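Local coordinates for protein transport protein HOFQ (Aggregatibacter actinomycetemcomitans, PDB 2Y3M), which is a secretin that probably serves DNA uptake in bacterial competence, with extra-membranous domains that bind DNA, at residues Pro6-Arg11 with Ile72-Lys77; Thr30-Asp35 with Leu44-Val49; Lys13-Val18 with Leu66-Gly71; Gln104-Thr109 with Asp151-Val156. One frame throughout, in Å; residues are numbered along the deposited sequence.

Interaction 1. Residues Pro6-Arg11 with Ile72-Lys77; sequences PVFSIR and IYYFTK
F8 and Y74 face each other as a non-hydrogen-bonded pair in the antiparallel pairing of edge strand 6-14 with strand 67-76 in the five-stranded sheet, and their rings give one side of it its character. The ring of F8 is covered on one face by Y74 CD1, which stands 3.5 Å above the plane and over its centre. With the planes turned 39° apart, the pair is oblique, neither a stack nor edge-to-face. I72 CG2 comes in at the edge of the F8 ring, near its plane. Further along, P6 runs beside Y74 and rests CB 3.4 Å from its OH. M121 and T125 of helix 117-125 touch both aromatic side chains.

V7, S9, Y73 and F75 occupy the reverse side. The backbone of V7 and F75 is joined by two straight bonds, V7 N to F75 O at 2.9 Å and F75 N to V7 O at 3.1 Å. F75 has CG tucked between its backbone N and carbonyl carbon (chi1 72°), which turns the ring across toward strand 6-14: Y73 CE2 of its own strand covers one face, while S9 CB meets the rim in plane, 3.7 Å from F75 CE1.

Interaction 2. Residues Thr30-Asp35 with Leu44-Val49; sequences TNLIID and LQLENV
L32 and L46 make the close part of this contact: their side chains run side by side, and L32 CD1 presses to 3.4 Å from L46 CD2, tighter than ordinary van der Waals contact. L44 and I34 continue the same apolar face, with L44 CD2 3.8 Å from I34 CG1. Helix 18-26 supplies L21, Q22 and A25 against L32, and helix 51-63 supplies L54, V58 and I61 against L46, so the leucines are held from both helices.

The reverse face is more mixed: N31 is exposed and I33 and Q45 partly so, but E47 is buried, with the second subunit close by. N31 lies alongside E47 with its ND2 2.9 Å from E47 OE1; the carboxylate oxygen is met from above its plane, with the two flat groups turned 59° apart. K77 of the second subunit also forms a salt bridge to OE1, so this oxygen is gripped twice. I33 and Q45 are joined by two straight backbone bonds, while their side chains run side by side with the CB atoms 4.1 Å apart. At the end of the strands, N48 ND2 points straight at T30 OG1 (2.9 Å, 167°), the acceptor lying in the amide plane; H28 O takes a bond from the same nitrogen, and S57 shares the threonine hydroxyl. Together the two strands form an antiparallel β-hairpin with one apolar face on two helices, and strand 42-48 extends it by pairing with the second subunit.

Interaction 3. Residues Lys13-Val18 with Leu66-Gly71; sequences KQAPLV and LWQENG
K13 and Q68 form an antiparallel hydrogen-bonded pair, with K13 N to Q68 O and Q68 N to K13 O both at 2.9 Å, and A15 N adds a nearly straight bond (177°) to L66 O at 2.8 Å just past the end of strand 6-14. Between these bonds Q14 and W67 sit across from each other on one face. Q14 lays its CG over the six-membered ring of W67, 3.4 Å from CZ3 and offset toward the rim, a CH-pi contact. Its chain then runs on extended, with the amide plane tilted 46° to the indole, and NE2 reaches the OE1 of Q14 in the second subunit.

On the other face, Q68 has CG wedged between its own N and carbonyl carbon (chi1 48°). That turn carries the chain over toward the opposite strand: CG comes 3.4 Å from K13 O, and OE1 ends 3.8 Å from A15 CB, with P16 CD just beyond. K13 CB brushes Q68 CG at 4.0 Å, while the lysine's tail leads away from the contact.

In the fold, this is where the long pair of strands 6-14 and 67-76 runs out: strand 6-14 passes through P16 into helix 18-26, strand 67-76 emerges after helix 51-63, W67 leans on L12 of strand 6-14, and I61 from the same helix in the second subunit packs on the indole.

Interaction 4. Residues Gln104-Thr109 with Asp151-Val156; sequences QLNTAT and DEPRSV. Unlike the reference sequence in segment 104-109: N106 (reference Thr).
The first turn of helix 153-166 meets the edge strand 106-111 here, in the part of HofQ that shows the β-α-β-β-α order of a secretin short domain. N106 and D151 bond their backbones as an antiparallel pair, N106 N to D151 O at 2.8 Å and D151 N to N106 O at 3.2 Å, which carries the edge of the sheet to the point where the chain turns into the helix.

Beyond that pair the side chains take over. The amide of N106, a residue that is Thr in the reference sequence, stands across the ring of P153 at about a right angle, with ND2 3.4 Å from P153 CB. A water connects the same two residues: it accepts from N106 ND2 and donates to P153 O. One turn inward, V156 directs its two methyls at different targets. CG1 lies anti to the backbone N (chi1 170°) and reaches A108 CB at 3.7 Å, while CG2 comes within 3.4 Å of N106 O. L105 drapes CD2 over the D151-E152 peptide.

D151 secures the helix start from the strand end. Its OD1 accepts E152 N at 2.8 Å, and its OD2 accepts a hydrogen bond from S155 OG at 2.7 Å; both donors come in from above the carboxylate plane, and S133 is a further partner of OD1. With E152 as N-cap, the strand passes directly into its helix. This strand-to-helix junction beside the edge strand probably belongs to the fold HofQ shares with type I KH domains, consistent with its β-α-β-β-α order.

In the fold
Starting from the N terminus, strand 6-14 is laid down first and waits for strand 67-76, whose return closes interactions 1 and 3 along one long strand pair of the five-stranded sheet. The loops are concentric: 30-35 with 44-49 closes first, a short hairpin inside the loop of interaction 3, which lies inside that of interaction 1. Interactions 1 and 3 touch where I10 CD1 packs on E69 OE1; interaction 2 reaches interaction 3 only lightly, I34 CD1 on V18 CG1, and lies about 41 Å from interaction 1, centre to centre. Interaction 4 follows in series without crossing the others, binding the far edge of the same sheet to the C-terminal helix. The first three contacts also meet the second subunit.

Interaction 1. Residues Pro6-Arg11 with Ile72-Lys77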
# COMPACT_ATOMS: atom_id res chain seq x y z
N PRO B 6 10.69 29.09 2.45
CA PRO B 6 11.32 27.89 1.88
C PRO B 6 10.71 26.56 2.36
O PRO B 6 10.39 26.42 3.55
CB PRO B 6 12.78 28.01 2.33
CG PRO B 6 12.74 28.88 3.54
CD PRO B 6 11.63 29.85 3.29
N VAL B 7 10.57 25.62 1.43
CA VAL B 7 9.96 24.32 1.71
C VAL B 7 10.83 23.15 1.26
O VAL B 7 11.60 23.27 0.31
CB VAL B 7 8.56 24.16 1.03
CG1 VAL B 7 7.55 25.16 1.60
CG2 VAL B 7 8.65 24.28 -0.50
N PHE B 8 10.70 22.03 1.96
CA PHE B 8 11.22 20.76 1.50
C PHE B 8 10.15 20.10 0.63
O PHE B 8 8.95 20.23 0.89
CB PHE B 8 11.61 19.86 2.67
CG PHE B 8 12.78 20.37 3.47
CD1 PHE B 8 14.09 20.04 3.10
CD2 PHE B 8 12.59 21.18 4.59
CE1 PHE B 8 15.18 20.51 3.83
CE2 PHE B 8 13.67 21.66 5.33
CZ PHE B 8 14.97 21.33 4.95
N SER B 9 10.59 19.40 -0.41
CA SER B 9 9.69 18.81 -1.38
C SER B 9 10.17 17.42 -1.75
O SER B 9 11.36 17.21 -1.98
CB SER B 9 9.62 19.67 -2.63
OG SER B 9 8.46 19.36 -3.37
N ILE B 10 9.24 16.47 -1.80
CA ILE B 10 9.56 15.11 -2.22
C ILE B 10 8.45 14.52 -3.10
O ILE B 10 7.26 14.68 -2.82
CB ILE B 10 9.91 14.20 -1.01
CG1 ILE B 10 10.41 12.83 -1.48
CG2 ILE B 10 8.73 14.10 -0.05
CD1 ILE B 10 10.96 11.95 -0.38
N ARG B 11 8.87 13.86 -4.17
CA ARG B 11 7.95 13.21 -5.09
C ARG B 11 7.86 11.72 -4.78
O ARG B 11 8.88 11.04 -4.66
CB ARG B 11 8.39 13.47 -6.53
CG ARG B 11 7.47 12.90 -7.60
CD ARG B 11 7.79 13.49 -8.97
NE ARG B 11 7.37 14.89 -9.06
CZ ARG B 11 6.24 15.30 -9.64
NH1 ARG B 11 5.41 14.42 -10.19
NH2 ARG B 11 5.94 16.59 -9.67
N ILE B 72 15.02 14.61 -2.15
CA ILE B 72 14.31 15.75 -1.57
C ILE B 72 14.79 17.05 -2.22
O ILE B 72 15.98 17.22 -2.51
CB ILE B 72 14.43 15.82 -0.03
CG1 ILE B 72 13.99 14.51 0.61
CG2 ILE B 72 13.59 16.97 0.54
CD1 ILE B 72 15.14 13.63 1.08
N TYR B 73 13.85 17.96 -2.46
CA TYR B 73 14.13 19.23 -3.11
C TYR B 73 13.82 20.36 -2.12
O TYR B 73 12.74 20.39 -1.53
CB TYR B 73 13.29 19.32 -4.39
CG TYR B 73 13.59 20.47 -5.34
CD1 TYR B 73 14.90 20.75 -5.75
CD2 TYR B 73 12.56 21.25 -5.86
CE1 TYR B 73 15.17 21.81 -6.64
CE2 TYR B 73 12.81 22.30 -6.75
CZ TYR B 73 14.12 22.57 -7.13
OH TYR B 73 14.36 23.61 -8.00
N TYR B 74 14.78 21.25 -1.90
CA TYR B 74 14.61 22.38 -0.98
C TYR B 74 14.73 23.71 -1.73
O TYR B 74 15.79 24.03 -2.28
CB TYR B 74 15.61 22.29 0.18
CG TYR B 74 15.60 23.48 1.13
CD1 TYR B 74 14.59 23.63 2.09
CD2 TYR B 74 16.60 24.44 1.06
CE1 TYR B 74 14.58 24.73 2.96
CE2 TYR B 74 16.60 25.54 1.92
CZ TYR B 74 15.59 25.68 2.86
OH TYR B 74 15.62 26.78 3.70
N PHE B 75 13.64 24.46 -1.76
CA PHE B 75 13.55 25.67 -2.59
C PHE B 75 12.52 26.64 -2.03
O PHE B 75 11.75 26.28 -1.12
CB PHE B 75 13.20 25.29 -4.04
CG PHE B 75 11.78 24.82 -4.23
CD1 PHE B 75 11.36 23.58 -3.74
CD2 PHE B 75 10.86 25.62 -4.90
CE1 PHE B 75 10.05 23.15 -3.91
CE2 PHE B 75 9.54 25.20 -5.08
CZ PHE B 75 9.14 23.97 -4.59
N THR B 76 12.48 27.85 -2.58
CA THR B 76 11.48 28.85 -2.20
C THR B 76 10.30 28.81 -3.17
O THR B 76 10.47 28.96 -4.39
CB THR B 76 12.08 30.27 -2.13
OG1 THR B 76 13.11 30.29 -1.13
CG2 THR B 76 11.02 31.31 -1.76
N LYS B 77 9.11 28.60 -2.61
CA LYS B 77 7.88 28.42 -3.37
C LYS B 77 7.34 29.75 -3.90
O LYS B 77 7.88 30.31 -4.85
CB LYS B 77 6.83 27.74 -2.47
CG LYS B 77 5.75 26.98 -3.21
CD LYS B 77 4.78 26.37 -2.21
CE LYS B 77 3.44 26.03 -2.84
NZ LYS B 77 3.51 24.82 -3.70

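Interaction 2. Residues Thr30-Asp35 with Leu44-Val49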
# COMPACT_ATOMS: atom_id res chain seq x y z
N THR B 30 -0.78 -19.34 -5.37
CA THR B 30 -1.97 -18.52 -5.49
C THR B 30 -2.11 -18.04 -6.93
O THR B 30 -1.17 -17.48 -7.50
CB THR B 30 -1.91 -17.31 -4.53
OG1 THR B 30 -1.98 -17.77 -3.18
CG2 THR B 30 -3.05 -16.32 -4.79
N ASN B 31 -3.26 -18.29 -7.53
CA ASN B 31 -3.57 -17.73 -8.84
C ASN B 31 -3.91 -16.23 -8.72
O ASN B 31 -4.60 -15.82 -7.79
CB ASN B 31 -4.71 -18.50 -9.52
CG ASN B 31 -4.90 -18.10 -10.97
OD1 ASN B 31 -3.97 -17.66 -11.64
ND2 ASN B 31 -6.13 -18.26 -11.46
N LEU B 32 -3.39 -15.43 -9.65
CA LEU B 32 -3.61 -13.98 -9.63
C LEU B 32 -4.21 -13.46 -10.94
O LEU B 32 -3.64 -13.65 -12.01
CB LEU B 32 -2.30 -13.25 -9.32
CG LEU B 32 -2.31 -11.72 -9.35
CD1 LEU B 32 -3.05 -11.12 -8.15
CD2 LEU B 32 -0.89 -11.19 -9.42
N ILE B 33 -5.37 -12.81 -10.85
CA ILE B 33 -5.92 -12.09 -11.99
C ILE B 33 -5.85 -10.60 -11.71
O ILE B 33 -6.50 -10.09 -10.79
CB ILE B 33 -7.39 -12.50 -12.32
CG1 ILE B 33 -7.55 -14.03 -12.31
CG2 ILE B 33 -7.81 -11.93 -13.67
CD1 ILE B 33 -9.00 -14.51 -12.23
N ILE B 34 -5.01 -9.91 -12.48
CA ILE B 34 -4.94 -8.46 -12.45
C ILE B 34 -5.98 -7.91 -13.42
O ILE B 34 -5.94 -8.21 -14.62
CB ILE B 34 -3.53 -7.92 -12.79
CG1 ILE B 34 -2.48 -8.48 -11.82
CG2 ILE B 34 -3.52 -6.38 -12.75
CD1 ILE B 34 -1.06 -8.44 -12.33
N ASP B 35 -6.92 -7.14 -12.88
CA ASP B 35 -7.93 -6.47 -13.67
C ASP B 35 -7.63 -4.97 -13.68
O ASP B 35 -7.81 -4.27 -12.68
CB ASP B 35 -9.33 -6.77 -13.11
CG ASP B 35 -9.66 -8.27 -13.13
OD1 ASP B 35 -9.42 -8.92 -14.16
OD2 ASP B 35 -10.17 -8.80 -12.10
N LEU B 44 -7.32 -6.93 -7.99
CA LEU B 44 -6.66 -8.23 -7.95
C LEU B 44 -7.66 -9.29 -7.52
O LEU B 44 -8.38 -9.12 -6.53
CB LEU B 44 -5.50 -8.23 -6.96
CG LEU B 44 -4.42 -7.17 -7.08
CD1 LEU B 44 -3.40 -7.41 -5.97
CD2 LEU B 44 -3.76 -7.20 -8.46
N GLN B 45 -7.72 -10.38 -8.28
CA GLN B 45 -8.46 -11.55 -7.83
C GLN B 45 -7.46 -12.63 -7.47
O GLN B 45 -6.69 -13.07 -8.32
CB GLN B 45 -9.48 -12.03 -8.86
CG GLN B 45 -10.20 -13.29 -8.41
CD GLN B 45 -11.60 -13.42 -8.97
OE1 GLN B 45 -12.22 -12.43 -9.36
NE2 GLN B 45 -12.11 -14.65 -8.99
N LEU B 46 -7.48 -13.04 -6.21
CA LEU B 46 -6.56 -14.05 -5.70
C LEU B 46 -7.28 -15.36 -5.47
O LEU B 46 -8.40 -15.38 -4.97
CB LEU B 46 -5.91 -13.57 -4.40
CG LEU B 46 -5.07 -12.30 -4.55
CD1 LEU B 46 -4.87 -11.67 -3.21
CD2 LEU B 46 -3.74 -12.63 -5.19
N GLU B 47 -6.64 -16.45 -5.87
CA GLU B 47 -7.24 -17.77 -5.73
C GLU B 47 -6.26 -18.75 -5.12
O GLU B 47 -5.11 -18.84 -5.55
CB GLU B 47 -7.70 -18.30 -7.09
CG GLU B 47 -8.91 -17.58 -7.65
CD GLU B 47 -9.13 -17.87 -9.11
OE1 GLU B 47 -8.35 -18.64 -9.71
OE2 GLU B 47 -10.10 -17.31 -9.67
N ASN B 48 -6.72 -19.48 -4.10
CA ASN B 48 -5.93 -20.56 -3.52
C ASN B 48 -6.83 -21.71 -3.04
O ASN B 48 -7.90 -21.46 -2.49
CB ASN B 48 -5.04 -20.04 -2.39
CG ASN B 48 -3.88 -20.95 -2.10
OD1 ASN B 48 -4.05 -22.11 -1.74
ND2 ASN B 48 -2.67 -20.42 -2.23
N VAL B 49 -6.39 -22.95 -3.25
CA VAL B 49 -7.13 -24.14 -2.79
C VAL B 49 -7.19 -24.20 -1.26
O VAL B 49 -8.12 -24.79 -0.70
CB VAL B 49 -6.57 -25.48 -3.38
CG1 VAL B 49 -6.72 -25.52 -4.89
CG2 VAL B 49 -5.12 -25.71 -2.97

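Interaction 3. Residues Lys13-Val18 with Leu66-Gly71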
# COMPACT_ATOMS: atom_id res chain seq x y z
N LYS B 13 6.43 8.34 -6.40
CA LYS B 13 5.93 7.69 -7.61
C LYS B 13 5.40 6.31 -7.24
O LYS B 13 5.97 5.64 -6.37
CB LYS B 13 7.04 7.58 -8.65
CG LYS B 13 6.55 7.37 -10.09
CD LYS B 13 7.69 7.18 -11.09
CE LYS B 13 8.27 8.51 -11.56
NZ LYS B 13 9.11 8.37 -12.79
N GLN B 14 4.30 5.88 -7.87
CA GLN B 14 3.78 4.54 -7.63
C GLN B 14 4.65 3.49 -8.31
O GLN B 14 4.91 3.57 -9.51
CB GLN B 14 2.32 4.40 -8.09
CG GLN B 14 1.31 4.53 -6.94
CD GLN B 14 -0.04 3.93 -7.27
OE1 GLN B 14 -0.39 3.72 -8.43
NE2 GLN B 14 -0.83 3.64 -6.23
N ALA B 15 5.09 2.52 -7.52
CA ALA B 15 5.98 1.46 -7.98
C ALA B 15 5.28 0.53 -8.99
O ALA B 15 4.06 0.38 -8.95
CB ALA B 15 6.51 0.67 -6.79
N PRO B 16 6.06 -0.08 -9.90
CA PRO B 16 5.49 -1.08 -10.83
C PRO B 16 4.97 -2.30 -10.08
O PRO B 16 5.69 -2.93 -9.30
CB PRO B 16 6.67 -1.45 -11.73
CG PRO B 16 7.60 -0.28 -11.64
CD PRO B 16 7.47 0.20 -10.23
N LEU B 17 3.70 -2.63 -10.32
CA LEU B 17 3.01 -3.65 -9.55
C LEU B 17 3.12 -5.07 -10.14
O LEU B 17 3.39 -6.03 -9.40
CB LEU B 17 1.54 -3.24 -9.34
CG LEU B 17 0.69 -2.82 -10.56
CD1 LEU B 17 -0.12 -4.00 -11.09
CD2 LEU B 17 -0.24 -1.67 -10.21
N VAL B 18 2.97 -5.18 -11.45
CA VAL B 18 2.76 -6.47 -12.13
C VAL B 18 3.70 -7.62 -11.74
O VAL B 18 3.22 -8.66 -11.26
CB VAL B 18 2.67 -6.30 -13.68
CG1 VAL B 18 2.49 -7.65 -14.37
CG2 VAL B 18 1.52 -5.37 -14.05
N LEU B 66 4.15 0.48 -1.82
CA LEU B 66 3.70 0.88 -3.16
C LEU B 66 4.41 2.12 -3.71
O LEU B 66 4.23 2.47 -4.88
CB LEU B 66 2.18 1.10 -3.16
CG LEU B 66 1.25 -0.08 -2.81
CD1 LEU B 66 -0.18 0.41 -2.65
CD2 LEU B 66 1.30 -1.22 -3.83
N TRP B 67 5.23 2.77 -2.89
CA TRP B 67 5.80 4.07 -3.27
C TRP B 67 7.31 4.10 -3.32
O TRP B 67 7.99 3.63 -2.41
CB TRP B 67 5.28 5.15 -2.32
CG TRP B 67 3.80 5.14 -2.19
CD1 TRP B 67 3.06 4.48 -1.26
CD2 TRP B 67 2.86 5.81 -3.05
NE1 TRP B 67 1.72 4.69 -1.47
CE2 TRP B 67 1.57 5.51 -2.56
CE3 TRP B 67 2.99 6.64 -4.17
CZ2 TRP B 67 0.41 6.01 -3.16
CZ3 TRP B 67 1.84 7.14 -4.77
CH2 TRP B 67 0.56 6.82 -4.26
N GLN B 68 7.84 4.66 -4.40
CA GLN B 68 9.26 4.95 -4.49
C GLN B 68 9.49 6.45 -4.41
O GLN B 68 8.72 7.25 -4.96
CB GLN B 68 9.90 4.35 -5.75
CG GLN B 68 9.15 4.58 -7.05
CD GLN B 68 9.49 3.54 -8.12
OE1 GLN B 68 9.74 2.37 -7.80
NE2 GLN B 68 9.48 3.96 -9.38
N GLU B 69 10.53 6.83 -3.69
CA GLU B 69 10.82 8.24 -3.45
C GLU B 69 12.09 8.68 -4.16
O GLU B 69 13.12 8.00 -4.12
CB GLU B 69 10.88 8.55 -1.95
CG GLU B 69 11.38 7.41 -1.06
CD GLU B 69 11.61 7.84 0.39
OE1 GLU B 69 12.02 8.99 0.63
OE2 GLU B 69 11.39 7.00 1.29
N ASN B 70 11.99 9.82 -4.83
CA ASN B 70 13.13 10.48 -5.44
C ASN B 70 13.78 11.39 -4.40
O ASN B 70 13.30 11.48 -3.27
CB ASN B 70 12.68 11.26 -6.69
CG ASN B 70 12.11 10.34 -7.77
OD1 ASN B 70 11.00 10.55 -8.27
ND2 ASN B 70 12.88 9.31 -8.15
N GLY B 71 14.87 12.06 -4.77
CA GLY B 71 15.54 12.96 -3.84
C GLY B 71 14.64 14.06 -3.30
O GLY B 71 13.62 14.40 -3.90

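Interaction 4. Residues Gln104-Thr109 with Asp151-Val156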
# COMPACT_ATOMS: atom_id res chain seq x y z
N GLN B 104 23.55 35.62 -12.28
CA GLN B 104 24.41 34.44 -12.35
C GLN B 104 24.20 33.54 -11.13
O GLN B 104 24.31 33.99 -9.99
CB GLN B 104 25.88 34.84 -12.46
CG GLN B 104 26.88 33.68 -12.37
CD GLN B 104 26.77 32.69 -13.53
OE1 GLN B 104 26.64 33.09 -14.69
NE2 GLN B 104 26.84 31.41 -13.21
N LEU B 105 23.89 32.27 -11.39
CA LEU B 105 23.83 31.26 -10.34
C LEU B 105 24.96 30.26 -10.51
O LEU B 105 25.25 29.82 -11.63
CB LEU B 105 22.48 30.53 -10.36
CG LEU B 105 21.18 31.31 -10.09
CD1 LEU B 105 19.99 30.35 -10.07
CD2 LEU B 105 21.22 32.13 -8.81
N ASN B 106 25.61 29.91 -9.40
CA ASN B 106 26.61 28.85 -9.38
C ASN B 106 26.02 27.53 -8.90
O ASN B 106 25.02 27.52 -8.19
CB ASN B 106 27.81 29.24 -8.50
CG ASN B 106 28.76 30.19 -9.20
OD1 ASN B 106 28.51 30.66 -10.31
ND2 ASN B 106 29.87 30.48 -8.54
N THR B 107 26.66 26.43 -9.28
CA THR B 107 26.23 25.08 -8.91
C THR B 107 27.37 24.30 -8.28
O THR B 107 28.52 24.44 -8.69
CB THR B 107 25.69 24.32 -10.15
OG1 THR B 107 24.56 25.02 -10.67
CG2 THR B 107 25.26 22.91 -9.78
N ALA B 108 27.06 23.50 -7.27
CA ALA B 108 28.06 22.68 -6.59
C ALA B 108 27.48 21.36 -6.10
O ALA B 108 26.42 21.32 -5.47
CB ALA B 108 28.70 23.44 -5.44
N THR B 109 28.19 20.28 -6.39
CA THR B 109 27.85 18.97 -5.87
C THR B 109 28.73 18.72 -4.66
O THR B 109 29.95 18.83 -4.73
CB THR B 109 28.11 17.88 -6.92
OG1 THR B 109 27.28 18.10 -8.06
CG2 THR B 109 27.83 16.49 -6.34
N ASP B 151 22.73 28.57 -6.18
CA ASP B 151 22.44 29.90 -5.66
C ASP B 151 23.45 30.93 -6.18
O ASP B 151 24.36 30.58 -6.93
CB ASP B 151 22.45 29.88 -4.12
CG ASP B 151 21.54 30.93 -3.51
OD1 ASP B 151 21.01 31.77 -4.27
OD2 ASP B 151 21.33 30.90 -2.28
N GLU B 152 23.26 32.19 -5.80
CA GLU B 152 24.26 33.24 -6.04
C GLU B 152 25.64 32.75 -5.57
O GLU B 152 25.72 31.98 -4.62
CB GLU B 152 23.88 34.52 -5.30
CG GLU B 152 22.49 35.07 -5.62
CD GLU B 152 22.06 36.18 -4.66
OE1 GLU B 152 22.84 36.52 -3.73
OE2 GLU B 152 20.95 36.72 -4.83
N PRO B 153 26.72 33.19 -6.25
CA PRO B 153 28.03 32.58 -5.99
C PRO B 153 28.53 32.62 -4.54
O PRO B 153 29.08 31.63 -4.05
CB PRO B 153 28.98 33.34 -6.94
CG PRO B 153 28.19 34.49 -7.46
CD PRO B 153 26.76 34.09 -7.41
N ARG B 154 28.35 33.74 -3.85
CA ARG B 154 28.80 33.86 -2.46
C ARG B 154 28.03 32.90 -1.54
O ARG B 154 28.62 32.30 -0.63
CB ARG B 154 28.70 35.31 -1.98
CG ARG B 154 29.27 35.54 -0.59
CD ARG B 154 29.63 37.01 -0.37
NE ARG B 154 28.68 37.91 -1.03
CZ ARG B 154 27.48 38.22 -0.55
NH1 ARG B 154 27.06 37.73 0.60
NH2 ARG B 154 26.70 39.03 -1.25
N SER B 155 26.73 32.76 -1.79
CA SER B 155 25.89 31.80 -1.08
C SER B 155 26.40 30.36 -1.25
O SER B 155 26.59 29.66 -0.25
CB SER B 155 24.45 31.92 -1.56
OG SER B 155 23.60 31.04 -0.83
N VAL B 156 26.64 29.93 -2.49
CA VAL B 156 27.17 28.59 -2.74
C VAL B 156 28.46 28.38 -1.96
O VAL B 156 28.61 27.37 -1.27
CB VAL B 156 27.40 28.32 -4.26
CG1 VAL B 156 28.17 27.02 -4.48
CG2 VAL B 156 26.07 28.28 -5.02
O HOH W 1 30.30 30.04 -5.83